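Local coordinates for regulator of nonsense transcripts 2 (Homo sapiens, PDB 4CEK), which acts in nonsense-mediated mRNA decay as the factor UPF2, represented here mainly by its second MIF4G domain, a helical module, at residues L190-M193 with L194-D197; G196-R199 with F200-K204; D13-N16 with F17-L21. One frame throughout, in Å; residues are numbered along the deposited sequence.

Contact 1: L190-M193 with L194-D197; sequences LCSM and LRGD
C191 and R195 stand one turn apart on helix 185-203 and share the straightest of four backbone hydrogen bonds: R195 N donates to C191 O at 2.8 Å with an angle of 174° at the hydrogen. L194 N reaches L190 O at the same 2.8 Å but on a more bent path, 147°. G196 N to S192 O and D197 N to M193 O, both 3.1 Å, continue the i to i+4 ladder of a regular alpha helix. The apolar contact joins two leucines that cross obliquely, L190 CG meeting L194 CD1 at 4.1 Å. L194 CG also rests 3.5 Å from L190 O, which already holds the amide of the same residue. In the MIF4G domain, built of packed helical hairpins, this helix runs between two neighbours: L190, M193 and D197 touch F159 of helix 148-159, while L190 and L194 press on F219 of helix 210-225, L194 adding I220 and L223. F229, from a loop, is touched by C191, L194 and R195. The remaining contact is of a cationic group against backbone. R195 leaves its backbone with CG beside the N and then bends at chi3 (-51°), which folds the guanidinium back over the preceding turn. One guanidinium face lies over S192 CA, 3.5 Å above the plane, and on that face C191 O also sits, offset toward the rim. The S192 side chain meets the NH2 branch, R195 NH2 to S192 CB being 3.8 Å.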
loop_
_atom_site.group_PDB
_atom_site.type_symbol
_atom_site.label_atom_id
_atom_site.label_comp_id
_atom_site.label_asym_id
_atom_site.label_seq_id
_atom_site.Cartn_x
_atom_site.Cartn_y
_atom_site.Cartn_z
ATOM N N LEU A 190 -9.317 -3.859 0.387
ATOM C CA LEU A 190 -7.902 -3.877 0.063
ATOM C C LEU A 190 -7.120 -3.770 1.375
ATOM O O LEU A 190 -6.221 -4.583 1.605
ATOM C CB LEU A 190 -7.512 -2.767 -0.934
ATOM C CG LEU A 190 -6.091 -2.890 -1.521
ATOM C CD1 LEU A 190 -5.797 -4.245 -2.156
ATOM C CD2 LEU A 190 -5.815 -1.788 -2.513
ATOM N N CYS A 191 -7.528 -2.859 2.267
ATOM C CA CYS A 191 -6.784 -2.649 3.490
ATOM C C CYS A 191 -6.821 -3.891 4.351
ATOM O O CYS A 191 -5.800 -4.287 4.953
ATOM C CB CYS A 191 -7.290 -1.458 4.280
ATOM S SG CYS A 191 -6.900 0.104 3.451
ATOM N N SER A 192 -7.994 -4.503 4.396
ATOM C CA SER A 192 -8.172 -5.712 5.148
ATOM C C SER A 192 -7.298 -6.817 4.635
ATOM O O SER A 192 -6.681 -7.556 5.409
ATOM C CB SER A 192 -9.619 -6.159 5.085
ATOM O OG SER A 192 -9.716 -7.434 5.701
ATOM N N MET A 193 -7.239 -6.940 3.326
ATOM C CA MET A 193 -6.343 -7.925 2.688
ATOM C C MET A 193 -4.853 -7.632 2.997
ATOM O O MET A 193 -4.066 -8.545 3.253
ATOM C CB MET A 193 -6.576 -7.922 1.171
ATOM C CG MET A 193 -7.930 -8.491 0.737
ATOM S SD MET A 193 -8.048 -8.639 -1.062
ATOM C CE MET A 193 -8.389 -6.939 -1.489
ATOM N N LEU A 194 -4.480 -6.349 2.972
ATOM C CA LEU A 194 -3.101 -5.939 3.124
ATOM C C LEU A 194 -2.699 -6.159 4.569
ATOM O O LEU A 194 -1.640 -6.712 4.823
ATOM C CB LEU A 194 -2.915 -4.482 2.693
ATOM C CG LEU A 194 -2.809 -4.223 1.185
ATOM C CD1 LEU A 194 -2.751 -2.722 0.872
ATOM C CD2 LEU A 194 -1.577 -4.900 0.619
ATOM N N ARG A 195 -3.566 -5.803 5.517
ATOM C CA ARG A 195 -3.351 -6.133 6.933
ATOM C C ARG A 195 -3.119 -7.613 7.218
ATOM O O ARG A 195 -2.234 -7.954 8.007
ATOM C CB ARG A 195 -4.545 -5.713 7.806
ATOM C CG ARG A 195 -4.548 -4.256 8.212
ATOM C CD ARG A 195 -5.416 -4.012 9.449
ATOM N NE ARG A 195 -6.745 -4.601 9.267
ATOM C CZ ARG A 195 -7.762 -4.029 8.632
ATOM N NH1 ARG A 195 -7.656 -2.796 8.112
ATOM N NH2 ARG A 195 -8.898 -4.707 8.535
ATOM N N GLY A 196 -3.966 -8.477 6.660
ATOM C CA GLY A 196 -3.846 -9.925 6.868
ATOM C C GLY A 196 -2.551 -10.484 6.302
ATOM O O GLY A 196 -1.887 -11.294 6.930
ATOM N N ASP A 197 -2.142 -9.994 5.147
ATOM C CA ASP A 197 -0.883 -10.451 4.532
ATOM C C ASP A 197 0.320 -9.945 5.347
ATOM O O ASP A 197 1.293 -10.692 5.572
ATOM C CB ASP A 197 -0.834 -9.969 3.105
ATOM C CG ASP A 197 0.018 -10.820 2.232
ATOM O OD1 ASP A 197 0.350 -11.944 2.605
ATOM O OD2 ASP A 197 0.394 -10.328 1.169
#

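Contact 2: G196-R199 with F200-K204; sequences GDFR and FHVRK
H201 lies against D197, one turn back on helix 185-203, along almost its whole side chain. Its CB packs on the carbonyls of F198 and D197. CG and CD2 each lie about 3.3 Å from D197 O, which stands over one face of the imidazole, toward its rim, while also accepting the straight backbone bond from H201 N at 2.8 Å. CE1 faces D197 OD1, and at the tip NE2 is 3.6 Å from D197 OD2, with OD1 about as near. The carboxylate is turned 44° against the ring; NE2 makes its hydrogen bond to T216 OG1 of helix 210-225, which is also a weak partner of D197 OD2. A second pairing is apolar. A chi1 of -180° sets F198 CG opposite the amide nitrogen and beside the carbonyl carbon, which places the ring where V202 CG2 sits over its face, a CH-pi contact 3.9 Å from the centroid and 23° off the normal. C237 and L241 of helix 231-243 close on F198, and L241 touches V202 as well. On the exposed side R199 and R203 run alongside each other, R199 CG lying over one face of the R203 guanidinium and R199 CD 3.5 Å from R203 NH2. The helix ends here: R203 N holds R199 O only weakly at 3.1 Å and also bonds F200 O, and K204 departs from helical angles. R199 NE and R203 NH2, 4.8 Å apart, probably repel mildly, softened by solvent. At the histidine the balance differs: the carboxylates of D88 and D197, close together beside H201, would probably favour its positive form.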
loop_
_atom_site.group_PDB
_atom_site.type_symbol
_atom_site.label_atom_id
_atom_site.label_comp_id
_atom_site.label_asym_id
_atom_site.label_seq_id
_atom_site.Cartn_x
_atom_site.Cartn_y
_atom_site.Cartn_z
ATOM N N GLY A 196 -3.966 -8.477 6.660
ATOM C CA GLY A 196 -3.846 -9.925 6.868
ATOM C C GLY A 196 -2.551 -10.484 6.302
ATOM O O GLY A 196 -1.887 -11.294 6.930
ATOM N N ASP A 197 -2.142 -9.994 5.147
ATOM C CA ASP A 197 -0.883 -10.451 4.532
ATOM C C ASP A 197 0.320 -9.945 5.347
ATOM O O ASP A 197 1.293 -10.692 5.572
ATOM C CB ASP A 197 -0.834 -9.969 3.105
ATOM C CG ASP A 197 0.018 -10.820 2.232
ATOM O OD1 ASP A 197 0.350 -11.944 2.605
ATOM O OD2 ASP A 197 0.394 -10.328 1.169
ATOM N N PHE A 198 0.213 -8.717 5.883
ATOM C CA PHE A 198 1.223 -8.190 6.772
ATOM C C PHE A 198 1.408 -9.089 7.986
ATOM O O PHE A 198 2.528 -9.491 8.282
ATOM C CB PHE A 198 0.881 -6.768 7.206
ATOM C CG PHE A 198 1.898 -6.155 8.137
ATOM C CD1 PHE A 198 3.067 -5.604 7.643
ATOM C CD2 PHE A 198 1.711 -6.167 9.493
ATOM C CE1 PHE A 198 4.001 -5.019 8.491
ATOM C CE2 PHE A 198 2.649 -5.615 10.365
ATOM C CZ PHE A 198 3.796 -5.034 9.847
ATOM N N ARG A 199 0.313 -9.419 8.658
ATOM C CA ARG A 199 0.314 -10.329 9.828
ATOM C C ARG A 199 0.982 -11.635 9.488
ATOM O O ARG A 199 1.858 -12.107 10.204
ATOM C CB ARG A 199 -1.105 -10.642 10.237
ATOM C CG ARG A 199 -1.503 -10.321 11.653
ATOM C CD ARG A 199 -3.018 -10.533 11.824
ATOM N NE ARG A 199 -3.730 -9.281 11.679
ATOM C CZ ARG A 199 -4.783 -9.041 10.895
ATOM N NH1 ARG A 199 -5.352 -9.981 10.170
ATOM N NH2 ARG A 199 -5.292 -7.809 10.886
ATOM N N PHE A 200 0.580 -12.202 8.370
ATOM C CA PHE A 200 1.191 -13.425 7.844
ATOM C C PHE A 200 2.721 -13.308 7.680
ATOM O O PHE A 200 3.462 -14.146 8.201
ATOM C CB PHE A 200 0.500 -13.777 6.515
ATOM C CG PHE A 200 1.003 -15.015 5.885
ATOM C CD1 PHE A 200 0.683 -16.259 6.418
ATOM C CD2 PHE A 200 1.805 -14.953 4.739
ATOM C CE1 PHE A 200 1.170 -17.423 5.832
ATOM C CE2 PHE A 200 2.297 -16.109 4.145
ATOM C CZ PHE A 200 1.980 -17.346 4.693
ATOM N N HIS A 201 3.191 -12.241 7.019
ATOM C CA HIS A 201 4.634 -11.985 6.871
ATOM C C HIS A 201 5.381 -11.793 8.160
ATOM O O HIS A 201 6.538 -12.191 8.261
ATOM C CB HIS A 201 4.904 -10.762 6.008
ATOM C CG HIS A 201 4.473 -10.918 4.570
ATOM N ND1 HIS A 201 4.626 -12.056 3.895
ATOM C CD2 HIS A 201 3.891 -10.014 3.691
ATOM C CE1 HIS A 201 4.166 -11.903 2.640
ATOM N NE2 HIS A 201 3.711 -10.653 2.516
ATOM N N VAL A 202 4.756 -11.145 9.134
ATOM C CA VAL A 202 5.385 -10.929 10.422
ATOM C C VAL A 202 5.533 -12.237 11.189
ATOM O O VAL A 202 6.411 -12.344 12.036
ATOM C CB VAL A 202 4.590 -9.955 11.295
ATOM C CG1 VAL A 202 5.085 -9.975 12.731
ATOM C CG2 VAL A 202 4.653 -8.558 10.709
ATOM N N ARG A 203 4.681 -13.224 10.903
ATOM C CA ARG A 203 4.731 -14.510 11.623
ATOM C C ARG A 203 5.679 -15.538 11.022
ATOM O O ARG A 203 6.160 -16.371 11.749
ATOM C CB ARG A 203 3.349 -15.131 11.734
ATOM C CG ARG A 203 2.469 -14.480 12.783
ATOM C CD ARG A 203 1.034 -14.925 12.566
ATOM N NE ARG A 203 0.081 -14.170 13.387
ATOM C CZ ARG A 203 -1.176 -13.900 13.033
ATOM N NH1 ARG A 203 -1.657 -14.293 11.852
ATOM N NH2 ARG A 203 -1.953 -13.207 13.856
ATOM N N LYS A 204 5.968 -15.447 9.723
ATOM C CA LYS A 204 6.756 -16.462 8.989
ATOM C C LYS A 204 8.237 -16.106 8.783
ATOM O O LYS A 204 8.703 -15.057 9.219
ATOM C CB LYS A 204 6.093 -16.748 7.628
ATOM C CG LYS A 204 4.738 -17.450 7.746
ATOM C CD LYS A 204 4.857 -18.975 7.838
ATOM C CE LYS A 204 3.630 -19.626 8.480
ATOM N NZ LYS A 204 3.576 -21.097 8.232
#

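Contact 3: D13-N16 with F17-L21; sequences DARN and FYENL
N16 and N20 lie side by side at the C-terminal end of helix 13-19, a short surface helix whose chain leaves helical angles at N20. Their amides point the same way with planes 31° apart, and N16 ND2 donates to N20 OD1; the modelled 2.4 Å is very short, so its exact length is doubtful. In the backbone, N20 N bonds N16 O at 3.1 Å, coming in above the carbonyl plane, and the same oxygen accepts a bond from R174 NH1 of helix 169-179. F17 CB touches D13 O at 3.3 Å, the oxygen bonded by its own amide. With chi1 at -172° the F17 ring is carried to P170 and F171, its plane nearly perpendicular to that of F171. R15, bent at chi2 and chi3, passes across E19 with guanidinium and carboxylate planes 42° apart, the R15 CD methylene meeting E19 OE1 at 3.7 Å. The charges stay apart, R15 NE to E19 OE1 measuring 5.0 Å: the arginine's salt bridge is to E12, and E19 OE2 is bonded to W9 NE1. Cutting R15 back to an alanine is likely to leave E12 without this mate and to open a gap beside the E19 carboxylate. One turn from A14, the Y18 ring brings CD2 to 3.2 Å from A14 O, which sits at the ring edge near its plane.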
loop_
_atom_site.group_PDB
_atom_site.type_symbol
_atom_site.label_atom_id
_atom_site.label_comp_id
_atom_site.label_asym_id
_atom_site.label_seq_id
_atom_site.Cartn_x
_atom_site.Cartn_y
_atom_site.Cartn_z
ATOM N N ASP A 13 4.704 18.720 -6.498
ATOM C CA ASP A 13 4.155 17.552 -7.177
ATOM C C ASP A 13 3.618 16.522 -6.199
ATOM O O ASP A 13 2.599 15.911 -6.492
ATOM C CB ASP A 13 5.190 16.895 -8.097
ATOM C CG ASP A 13 5.267 17.575 -9.467
ATOM O OD1 ASP A 13 5.097 18.822 -9.533
ATOM O OD2 ASP A 13 5.484 16.856 -10.477
ATOM N N ALA A 14 4.297 16.367 -5.053
ATOM C CA ALA A 14 3.970 15.395 -4.011
ATOM C C ALA A 14 2.727 15.843 -3.285
ATOM O O ALA A 14 1.791 15.063 -3.100
ATOM C CB ALA A 14 5.120 15.243 -3.013
ATOM N N ARG A 15 2.724 17.104 -2.871
ATOM C CA ARG A 15 1.546 17.689 -2.254
ATOM C C ARG A 15 0.314 17.455 -3.141
ATOM O O ARG A 15 -0.743 17.142 -2.636
ATOM C CB ARG A 15 1.747 19.182 -1.976
ATOM C CG ARG A 15 1.107 19.664 -0.687
ATOM C CD ARG A 15 -0.013 20.655 -0.897
ATOM N NE ARG A 15 0.486 22.004 -1.188
ATOM C CZ ARG A 15 0.420 22.632 -2.373
ATOM N NH1 ARG A 15 -0.127 22.056 -3.450
ATOM N NH2 ARG A 15 0.915 23.866 -2.483
ATOM N N ASN A 16 0.464 17.566 -4.460
ATOM C CA ASN A 16 -0.679 17.432 -5.366
ATOM C C ASN A 16 -1.011 15.974 -5.653
ATOM O O ASN A 16 -2.172 15.610 -5.859
ATOM C CB ASN A 16 -0.425 18.186 -6.685
ATOM C CG ASN A 16 -0.378 19.707 -6.504
ATOM O OD1 ASN A 16 0.520 20.376 -7.017
ATOM N ND2 ASN A 16 -1.338 20.250 -5.781
ATOM N N PHE A 17 0.007 15.133 -5.668
ATOM C CA PHE A 17 -0.217 13.735 -5.948
ATOM C C PHE A 17 -0.987 13.081 -4.785
ATOM O O PHE A 17 -1.803 12.183 -5.013
ATOM C CB PHE A 17 1.101 13.012 -6.217
ATOM C CG PHE A 17 0.921 11.599 -6.689
ATOM C CD1 PHE A 17 0.689 11.332 -8.019
ATOM C CD2 PHE A 17 0.948 10.540 -5.791
ATOM C CE1 PHE A 17 0.506 10.032 -8.459
ATOM C CE2 PHE A 17 0.790 9.244 -6.230
ATOM C CZ PHE A 17 0.562 8.990 -7.559
ATOM N N TYR A 18 -0.764 13.570 -3.563
ATOM C CA TYR A 18 -1.292 12.920 -2.371
ATOM C C TYR A 18 -2.497 13.639 -1.813
ATOM O O TYR A 18 -3.277 13.019 -1.133
ATOM C CB TYR A 18 -0.193 12.736 -1.291
ATOM C CG TYR A 18 0.793 11.667 -1.686
ATOM C CD1 TYR A 18 0.407 10.328 -1.692
ATOM C CD2 TYR A 18 2.077 11.982 -2.121
ATOM C CE1 TYR A 18 1.274 9.332 -2.091
ATOM C CE2 TYR A 18 2.961 10.979 -2.526
ATOM C CZ TYR A 18 2.545 9.659 -2.510
ATOM O OH TYR A 18 3.375 8.636 -2.894
ATOM N N GLU A 19 -2.666 14.924 -2.122
ATOM C CA GLU A 19 -3.725 15.728 -1.538
ATOM C C GLU A 19 -4.751 16.282 -2.519
ATOM O O GLU A 19 -5.846 16.629 -2.092
ATOM C CB GLU A 19 -3.130 16.901 -0.772
ATOM C CG GLU A 19 -2.023 16.501 0.187
ATOM C CD GLU A 19 -1.824 17.503 1.304
ATOM O OE1 GLU A 19 -2.310 18.644 1.197
ATOM O OE2 GLU A 19 -1.169 17.145 2.307
ATOM N N ASN A 20 -4.415 16.403 -3.803
ATOM C CA ASN A 20 -5.367 16.960 -4.782
ATOM C C ASN A 20 -5.935 15.896 -5.685
ATOM O O ASN A 20 -5.376 15.553 -6.741
ATOM C CB ASN A 20 -4.737 18.105 -5.586
ATOM C CG ASN A 20 -4.554 19.348 -4.736
ATOM O OD1 ASN A 20 -3.475 19.937 -4.689
ATOM N ND2 ASN A 20 -5.605 19.715 -4.004
ATOM N N LEU A 21 -7.058 15.362 -5.230
ATOM C CA LEU A 21 -7.732 14.255 -5.876
ATOM C C LEU A 21 -8.872 14.826 -6.707
ATOM O O LEU A 21 -9.352 15.933 -6.435
ATOM C CB LEU A 21 -8.249 13.255 -4.816
ATOM C CG LEU A 21 -7.199 12.513 -3.962
ATOM C CD1 LEU A 21 -7.844 11.439 -3.103
ATOM C CD2 LEU A 21 -6.138 11.899 -4.860
#

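Contacts 1 and 2 follow one another along helix 185-203, their centres 10 Å apart; G196 and D197 belong to both, closing the first and opening the second. Contact 3, on the early helix 13-19, comes before them in the chain and touches neither: its centre is about 24 Å from that of contact 1 and 30 Å from that of contact 2, with nearest atoms about 13 and 18 Å apart. Contacts 2 and 3 lie on opposite sides of the chain's centre. Helix 210-225 is common ground, meeting L194, F198 and Y18, the last through E222.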